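Local coordinates for protein exodeoxyribonuclease 10 (Escherichia coli, PDB 4FZX) that degrades single-stranded and double-stranded DNA from the 3' end toward the 5' end as a DnaQ-family (DEDDh) exonuclease that depends on magnesium, at residues R135-Y138 with D139-T143; S113-A116 with L117-T120. All blocks are in the same frame, centred on the assembly; numbering follows the deposited sequence.

Overall arrangement
Interaction 1 is the opening turns of helix 136-154, and interaction 2 is the whole short helix 114-120, which precedes it in the chain; their centres lie about 12 Å apart. Both helix starts lie at the bound DNA. In interaction 1, D139 joins D6 and E8 in holding a sodium ion that a DNA phosphate shares; in interaction 2, the first backbone N-H of helix 114-120 binds another phosphate, that of DA16 of chain A. The helices also meet directly: CG2 of I142 packs 3.6 Å from CD2 of Y118, and N114 ND2 makes a weak hydrogen bond with T143 OG1. The side chain of N114 lies about 6 Å from a bound sodium ion.

Interaction 1: residues R135-Y138 with D139-T143; sequences RALY and DCYIT. With NA (sodium ion), chain G.
The first turns of helix 136-154 carry the metal ligand D139 of the exonuclease active site, with R135 at the N-cap. D139 N donates to R135 O at 3.1 Å, nearly straight (165°), and C140 N to A136 O at 3.0 Å. The D139 carboxylate binds the sodium ion through OD2 at 2.2 Å. Its OD1 accepts from H133 ND1 and H134 N, two second-shell bonds that fix its rotation. CG of Y138 is anti to its backbone N (chi1 -171°), which sends the ring outward and toward the next turn, where CE1 meets I142 CD1 obliquely at 4.0 Å; the ring plane stands 71° from that of the D139 carboxylate. Replacing Y138 with an alanine would probably open a gap beside I142 CD1 and bare the flank of the D139 carboxylate near OD1. L137 and Y141 run side by side over the sheet, with L137 CG in the plane of the Y141 ring at its edge, 3.9 Å from CE2. T143 OG1 and N close on D139 O from opposite faces of its plane. A helix delivering an aspartate to the metal alongside D6 and E8 from strand 2-9 is typical of the DEDDh exonuclease fold.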
ATOM      1  N   ARG C 135       3.303 -39.335  10.593  1.00 12.85           N
ATOM      2  CA  ARG C 135       4.452 -39.822  11.337  1.00 11.00           C
ATOM      3  C   ARG C 135       5.617 -38.899  11.055  1.00 11.10           C
ATOM      4  O   ARG C 135       5.815 -38.475   9.923  1.00 11.87           O
ATOM      5  CB  ARG C 135       4.778 -41.273  10.988  1.00 10.12           C
ATOM      6  CG  ARG C 135       3.685 -42.290  11.429  1.00  9.40           C
ATOM      7  CD  ARG C 135       3.570 -42.417  12.968  1.00  4.95           C
ATOM      8  NE  ARG C 135       4.841 -42.815  13.577  1.00  8.03           N
ATOM      9  CZ  ARG C 135       5.278 -44.068  13.679  1.00  9.51           C
ATOM     10  NH1 ARG C 135       4.513 -45.086  13.291  1.00  9.20           N
ATOM     11  NH2 ARG C 135       6.468 -44.307  14.212  1.00  8.05           N
ATOM     12  N   ALA C 136       6.346 -38.533  12.104  1.00  9.87           N
ATOM     13  CA  ALA C 136       7.248 -37.401  12.034  1.00  9.42           C
ATOM     14  C   ALA C 136       8.213 -37.452  10.852  1.00  9.22           C
ATOM     15  O   ALA C 136       8.331 -36.468  10.128  1.00  9.34           O
ATOM     16  CB  ALA C 136       8.005 -37.232  13.348  1.00 10.13           C
ATOM     17  N   LEU C 137       8.906 -38.584  10.658  1.00  7.73           N
ATOM     18  CA  LEU C 137       9.908 -38.674   9.590  1.00  8.14           C
ATOM     19  C   LEU C 137       9.269 -38.561   8.218  1.00  8.48           C
ATOM     20  O   LEU C 137       9.828 -37.951   7.307  1.00  9.94           O
ATOM     21  CB  LEU C 137      10.736 -39.969   9.683  1.00  7.07           C
ATOM     22  CG  LEU C 137      11.959 -39.997   8.760  1.00  9.60           C
ATOM     23  CD1 LEU C 137      12.948 -38.869   9.118  1.00  7.50           C
ATOM     24  CD2 LEU C 137      12.666 -41.350   8.744  1.00  5.93           C
ATOM     25  N   TYR C 138       8.072 -39.118   8.081  1.00  8.99           N
ATOM     26  CA  TYR C 138       7.330 -39.015   6.834  1.00  8.50           C
ATOM     27  C   TYR C 138       7.049 -37.554   6.496  1.00  8.89           C
ATOM     28  O   TYR C 138       7.374 -37.085   5.391  1.00  9.53           O
ATOM     29  CB  TYR C 138       6.035 -39.817   6.943  1.00  9.37           C
ATOM     30  CG  TYR C 138       5.293 -39.972   5.649  1.00 11.18           C
ATOM     31  CD1 TYR C 138       4.594 -38.903   5.096  1.00  9.35           C
ATOM     32  CD2 TYR C 138       5.269 -41.196   4.983  1.00 11.70           C
ATOM     33  CE1 TYR C 138       3.896 -39.046   3.913  1.00 13.07           C
ATOM     34  CE2 TYR C 138       4.573 -41.346   3.788  1.00 12.83           C
ATOM     35  CZ  TYR C 138       3.883 -40.269   3.268  1.00 16.52           C
ATOM     36  OH  TYR C 138       3.211 -40.403   2.072  1.00 27.75           O
ATOM     37  N   ASP C 139       6.524 -36.807   7.469  1.00  7.23           N
ATOM     38  CA  ASP C 139       6.195 -35.407   7.244  1.00  8.04           C
ATOM     39  C   ASP C 139       7.430 -34.529   7.026  1.00  9.80           C
ATOM     40  O   ASP C 139       7.346 -33.484   6.364  1.00 11.58           O
ATOM     41  CB  ASP C 139       5.370 -34.851   8.394  1.00  9.21           C
ATOM     42  CG  ASP C 139       3.925 -35.366   8.398  1.00 13.22           C
ATOM     43  OD1 ASP C 139       3.590 -36.276   7.603  1.00 14.90           O
ATOM     44  OD2 ASP C 139       3.132 -34.878   9.237  1.00 16.46           O
ATOM     45  N   CYS C 140       8.568 -34.932   7.597  1.00  9.82           N
ATOM     46  CA  CYS C 140       9.841 -34.247   7.348  1.00 10.70           C
ATOM     47  C   CYS C 140      10.206 -34.279   5.879  1.00 10.20           C
ATOM     48  O   CYS C 140      10.697 -33.303   5.343  1.00  9.81           O
ATOM     49  CB  CYS C 140      10.981 -34.870   8.179  1.00 10.71           C
ATOM     50  SG  CYS C 140      11.025 -34.323   9.900  1.00 15.09           S
ATOM     51  N   TYR C 141       9.986 -35.423   5.240  1.00 10.67           N
ATOM     52  CA  TYR C 141      10.246 -35.570   3.807  1.00 10.67           C
ATOM     53  C   TYR C 141       9.316 -34.721   2.954  1.00 10.57           C
ATOM     54  O   TYR C 141       9.730 -34.164   1.932  1.00 11.58           O
ATOM     55  CB  TYR C 141      10.165 -37.043   3.391  1.00 10.46           C
ATOM     56  CG  TYR C 141      11.459 -37.774   3.631  1.00 10.68           C
ATOM     57  CD1 TYR C 141      12.491 -37.706   2.701  1.00 11.07           C
ATOM     58  CD2 TYR C 141      11.707 -38.407   4.845  1.00 12.17           C
ATOM     59  CE1 TYR C 141      13.705 -38.329   2.924  1.00  8.47           C
ATOM     60  CE2 TYR C 141      12.934 -39.015   5.093  1.00 15.02           C
ATOM     61  CZ  TYR C 141      13.922 -38.982   4.113  1.00 13.87           C
ATOM     62  OH  TYR C 141      15.140 -39.585   4.334  1.00 17.02           O
ATOM     63  N   ILE C 142       8.072 -34.588   3.401  1.00 10.22           N
ATOM     64  CA  ILE C 142       7.100 -33.735   2.726  1.00  9.43           C
ATOM     65  C   ILE C 142       7.537 -32.273   2.825  1.00  9.48           C
ATOM     66  O   ILE C 142       7.619 -31.568   1.827  1.00  9.71           O
ATOM     67  CB  ILE C 142       5.691 -33.873   3.363  1.00  8.86           C
ATOM     68  CG1 ILE C 142       5.183 -35.318   3.264  1.00  9.30           C
ATOM     69  CG2 ILE C 142       4.720 -32.898   2.718  1.00  8.36           C
ATOM     70  CD1 ILE C 142       5.254 -35.917   1.877  1.00 12.71           C
ATOM     71  N   THR C 143       7.881 -31.851   4.033  1.00  9.76           N
ATOM     72  CA  THR C 143       8.218 -30.461   4.283  1.00 10.35           C
ATOM     73  C   THR C 143       9.544 -30.103   3.618  1.00 10.75           C
ATOM     74  O   THR C 143       9.650 -29.067   2.972  1.00 11.45           O
ATOM     75  CB  THR C 143       8.253 -30.172   5.783  1.00  9.94           C
ATOM     76  OG1 THR C 143       6.987 -30.532   6.346  1.00 12.05           O
ATOM     77  CG2 THR C 143       8.538 -28.686   6.074  1.00  7.21           C
TER
HETATM   78 NA    NA G 201       3.306 -33.916  11.233  1.00 24.09          NA
HETATM   79  O   HOH W   1       0.856 -34.650  11.701  1.00 34.93           O

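Interaction 2: residues S113-A116 with L117-T120; sequences SNMA and LYKT. With nucleotides of chain A.
Helix 114-120 begins at the DNA backbone with S113 as its N-cap: A116 N donates to S113 OG at 3.3 Å, the capping bond. With chi1 at 75°, OG sits between the backbone N and the carbonyl carbon, facing back over the first turn; it also bonds to K111 NZ. L117 N to S113 O, at 3.0 Å, is the first backbone bond of the helix. The N-H of N114 points out of the helix start and gives a nearly straight bond (166°) to OP1 of DA16 of chain A at 2.9 Å. A phosphate held at a helix N-terminus in this way probably gains from the helix dipole, and here it lies in the cleft of a DnaQ-family exonuclease. Further along, selenomethionine M115 bends at chi2 to bring SE obliquely to the Y118 ring, 4.8 Å from its centroid and 3.8 Å from CD1, a Met-aromatic contact. Y118 OH reaches V125 N beyond the helix. L117 CD2 folds back to 3.3 Å from S113 O. At the far end T120 OG1 and T120 N grip A116 O from opposite faces of its plane, OG1 at 2.8 Å.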
ATOM      1  N   SER C 113      -1.887 -25.764   4.462  1.00 12.31           N
ATOM      2  CA  SER C 113      -1.525 -26.935   5.242  1.00 13.42           C
ATOM      3  C   SER C 113      -0.411 -27.713   4.544  1.00 13.70           C
ATOM      4  O   SER C 113      -0.231 -27.589   3.337  1.00 14.03           O
ATOM      5  CB  SER C 113      -2.734 -27.837   5.490  1.00 12.07           C
ATOM      6  OG  SER C 113      -3.072 -28.549   4.324  1.00 13.13           O
ATOM      7  N   ASN C 114       0.320 -28.519   5.308  1.00 14.22           N
ATOM      8  CA  ASN C 114       1.487 -29.230   4.781  1.00 16.52           C
ATOM      9  C   ASN C 114       1.134 -30.121   3.583  1.00 17.41           C
ATOM     10  O   ASN C 114       1.776 -30.034   2.532  1.00 16.21           O
ATOM     11  CB  ASN C 114       2.188 -30.042   5.893  1.00 16.08           C
ATOM     12  CG  ASN C 114       3.649 -30.396   5.556  1.00 17.22           C
ATOM     13  OD1 ASN C 114       4.360 -29.633   4.914  1.00 17.99           O
ATOM     14  ND2 ASN C 114       4.107 -31.528   6.064  1.00 18.12           N
HETATM   15  N   MSE C 115       0.101 -30.954   3.732  1.00 18.91           N
HETATM   16  CA  MSE C 115      -0.263 -31.886   2.662  1.00 20.72           C
HETATM   17  C   MSE C 115      -0.992 -31.216   1.502  1.00 19.99           C
HETATM   18  O   MSE C 115      -0.809 -31.603   0.342  1.00 21.19           O
HETATM   19  CB  MSE C 115      -1.075 -33.072   3.176  1.00 22.04           C
HETATM   20  CG  MSE C 115      -1.294 -34.175   2.098  1.00 30.66           C
HETATM   21 SE   MSE C 115       0.402 -34.933   1.398  1.00 52.21          SE
HETATM   22  CE  MSE C 115      -0.307 -36.055  -0.050  1.00 50.86           C
ATOM     23  N   ALA C 116      -1.788 -30.192   1.795  1.00 18.71           N
ATOM     24  CA  ALA C 116      -2.419 -29.431   0.722  1.00 18.70           C
ATOM     25  C   ALA C 116      -1.373 -28.796  -0.209  1.00 18.43           C
ATOM     26  O   ALA C 116      -1.520 -28.829  -1.423  1.00 18.96           O
ATOM     27  CB  ALA C 116      -3.340 -28.387   1.282  1.00 18.38           C
ATOM     28  N   LEU C 117      -0.317 -28.234   0.373  1.00 17.46           N
ATOM     29  CA  LEU C 117       0.771 -27.657  -0.403  1.00 18.24           C
ATOM     30  C   LEU C 117       1.439 -28.749  -1.233  1.00 17.48           C
ATOM     31  O   LEU C 117       1.626 -28.603  -2.433  1.00 15.87           O
ATOM     32  CB  LEU C 117       1.814 -27.036   0.533  1.00 18.02           C
ATOM     33  CG  LEU C 117       1.954 -25.529   0.766  1.00 22.28           C
ATOM     34  CD1 LEU C 117       1.208 -24.644  -0.240  1.00 17.03           C
ATOM     35  CD2 LEU C 117       1.638 -25.155   2.203  1.00 19.72           C
ATOM     36  N   TYR C 118       1.826 -29.834  -0.577  1.00 18.97           N
ATOM     37  CA  TYR C 118       2.453 -30.959  -1.277  1.00 21.74           C
ATOM     38  C   TYR C 118       1.600 -31.419  -2.466  1.00 23.07           C
ATOM     39  O   TYR C 118       2.131 -31.682  -3.553  1.00 22.58           O
ATOM     40  CB  TYR C 118       2.674 -32.131  -0.331  1.00 20.44           C
ATOM     41  CG  TYR C 118       3.474 -33.253  -0.939  1.00 23.46           C
ATOM     42  CD1 TYR C 118       2.843 -34.356  -1.510  1.00 24.74           C
ATOM     43  CD2 TYR C 118       4.869 -33.235  -0.910  1.00 26.86           C
ATOM     44  CE1 TYR C 118       3.573 -35.404  -2.047  1.00 24.22           C
ATOM     45  CE2 TYR C 118       5.614 -34.274  -1.462  1.00 27.36           C
ATOM     46  CZ  TYR C 118       4.957 -35.355  -2.033  1.00 28.58           C
ATOM     47  OH  TYR C 118       5.688 -36.388  -2.583  1.00 32.10           O
ATOM     48  N   LYS C 119       0.290 -31.537  -2.249  1.00 23.17           N
ATOM     49  CA  LYS C 119      -0.613 -31.960  -3.314  1.00 25.65           C
ATOM     50  C   LYS C 119      -0.654 -30.944  -4.461  1.00 24.77           C
ATOM     51  O   LYS C 119      -0.401 -31.298  -5.619  1.00 23.81           O
ATOM     52  CB  LYS C 119      -2.016 -32.253  -2.766  1.00 26.87           C
ATOM     53  CG  LYS C 119      -3.126 -32.187  -3.811  1.00 34.53           C
ATOM     54  CD  LYS C 119      -3.686 -33.581  -4.140  1.00 43.97           C
ATOM     55  CE  LYS C 119      -4.569 -33.565  -5.397  1.00 45.63           C
ATOM     56  NZ  LYS C 119      -5.620 -32.501  -5.341  1.00 46.86           N
ATOM     57  N   THR C 120      -0.891 -29.674  -4.134  1.00 24.19           N
ATOM     58  CA  THR C 120      -1.038 -28.649  -5.169  1.00 24.55           C
ATOM     59  C   THR C 120       0.246 -28.359  -5.927  1.00 24.30           C
ATOM     60  O   THR C 120       0.205 -27.973  -7.104  1.00 24.28           O
ATOM     61  CB  THR C 120      -1.546 -27.335  -4.612  1.00 24.37           C
ATOM     62  OG1 THR C 120      -2.591 -27.596  -3.683  1.00 32.02           O
ATOM     63  CG2 THR C 120      -2.099 -26.492  -5.728  1.00 23.58           C
TER
ATOM     64  P    DA A  16      -1.338 -27.884   9.052  1.00 10.99           P
ATOM     65  OP1  DA A  16      -0.292 -28.445   8.173  1.00 13.51           O
ATOM     66  OP2  DA A  16      -2.713 -28.453   9.133  1.00 16.88           O
ATOM     67  O5'  DA A  16      -0.732 -27.814  10.537  1.00 12.82           O
ATOM     68  C5'  DA A  16       0.587 -27.362  10.763  1.00  9.29           C
ATOM     69  C4'  DA A  16       0.950 -27.518  12.237  1.00  9.43           C
ATOM     70  O4'  DA A  16       0.326 -26.438  12.990  1.00 10.64           O
ATOM     71  C3'  DA A  16       0.448 -28.811  12.891  1.00 12.80           C
ATOM     72  O3'  DA A  16       1.450 -29.853  12.789  1.00  9.30           O
ATOM     73  C2'  DA A  16       0.203 -28.382  14.342  1.00  9.16           C
ATOM     74  C1'  DA A  16      -0.223 -26.927  14.184  1.00 11.51           C
ATOM     75  N9   DA A  16      -1.659 -26.798  14.133  1.00 14.42           N
ATOM     76  C8   DA A  16      -2.523 -27.471  13.332  1.00 19.10           C
ATOM     77  N7   DA A  16      -3.780 -27.210  13.583  1.00 20.55           N
ATOM     78  C5   DA A  16      -3.724 -26.300  14.613  1.00 15.96           C
ATOM     79  C6   DA A  16      -4.731 -25.656  15.342  1.00 19.96           C
ATOM     80  N6   DA A  16      -6.034 -25.820  15.103  1.00 19.71           N
ATOM     81  N1   DA A  16      -4.339 -24.847  16.338  1.00 25.01           N
ATOM     82  C2   DA A  16      -3.022 -24.701  16.578  1.00 26.61           C
ATOM     83  N3   DA A  16      -1.980 -25.268  15.965  1.00 19.36           N
ATOM     84  C4   DA A  16      -2.423 -26.056  14.979  1.00 17.27           C
ATOM     85  P    DG A  15      -6.246 -24.710   7.281  1.00 23.24           P
ATOM     86  OP1  DG A  15      -6.054 -25.226   5.918  1.00 21.89           O
ATOM     87  OP2  DG A  15      -7.288 -25.314   8.139  1.00 29.39           O
ATOM     88  O5'  DG A  15      -4.845 -24.811   8.045  1.00 24.30           O
ATOM     89  C5'  DG A  15      -3.659 -24.360   7.404  1.00 18.56           C
ATOM     90  C4'  DG A  15      -2.522 -24.273   8.404  1.00 19.29           C
ATOM     91  O4'  DG A  15      -2.738 -23.174   9.329  1.00 21.07           O
ATOM     92  C3'  DG A  15      -2.341 -25.509   9.271  1.00 17.02           C
ATOM     93  O3'  DG A  15      -1.433 -26.367   8.616  1.00 15.47           O
ATOM     94  C2'  DG A  15      -1.727 -24.943  10.544  1.00 19.42           C
ATOM     95  C1'  DG A  15      -2.321 -23.541  10.629  1.00 18.68           C
ATOM     96  N9   DG A  15      -3.510 -23.488  11.462  1.00 19.58           N
ATOM     97  C8   DG A  15      -4.729 -24.041  11.171  1.00 21.10           C
ATOM     98  N7   DG A  15      -5.630 -23.800  12.089  1.00 27.10           N
ATOM     99  C5   DG A  15      -4.962 -23.030  13.031  1.00 22.62           C
ATOM    100  C6   DG A  15      -5.440 -22.494  14.244  1.00 29.22           C
ATOM    101  O6   DG A  15      -6.591 -22.588  14.703  1.00 33.59           O
ATOM    102  N1   DG A  15      -4.447 -21.786  14.931  1.00 29.49           N
ATOM    103  C2   DG A  15      -3.144 -21.624  14.468  1.00 30.77           C
ATOM    104  N2   DG A  15      -2.301 -20.938  15.270  1.00 25.64           N
ATOM    105  N3   DG A  15      -2.692 -22.147  13.321  1.00 22.49           N
ATOM    106  C4   DG A  15      -3.658 -22.826  12.663  1.00 19.24           C
TER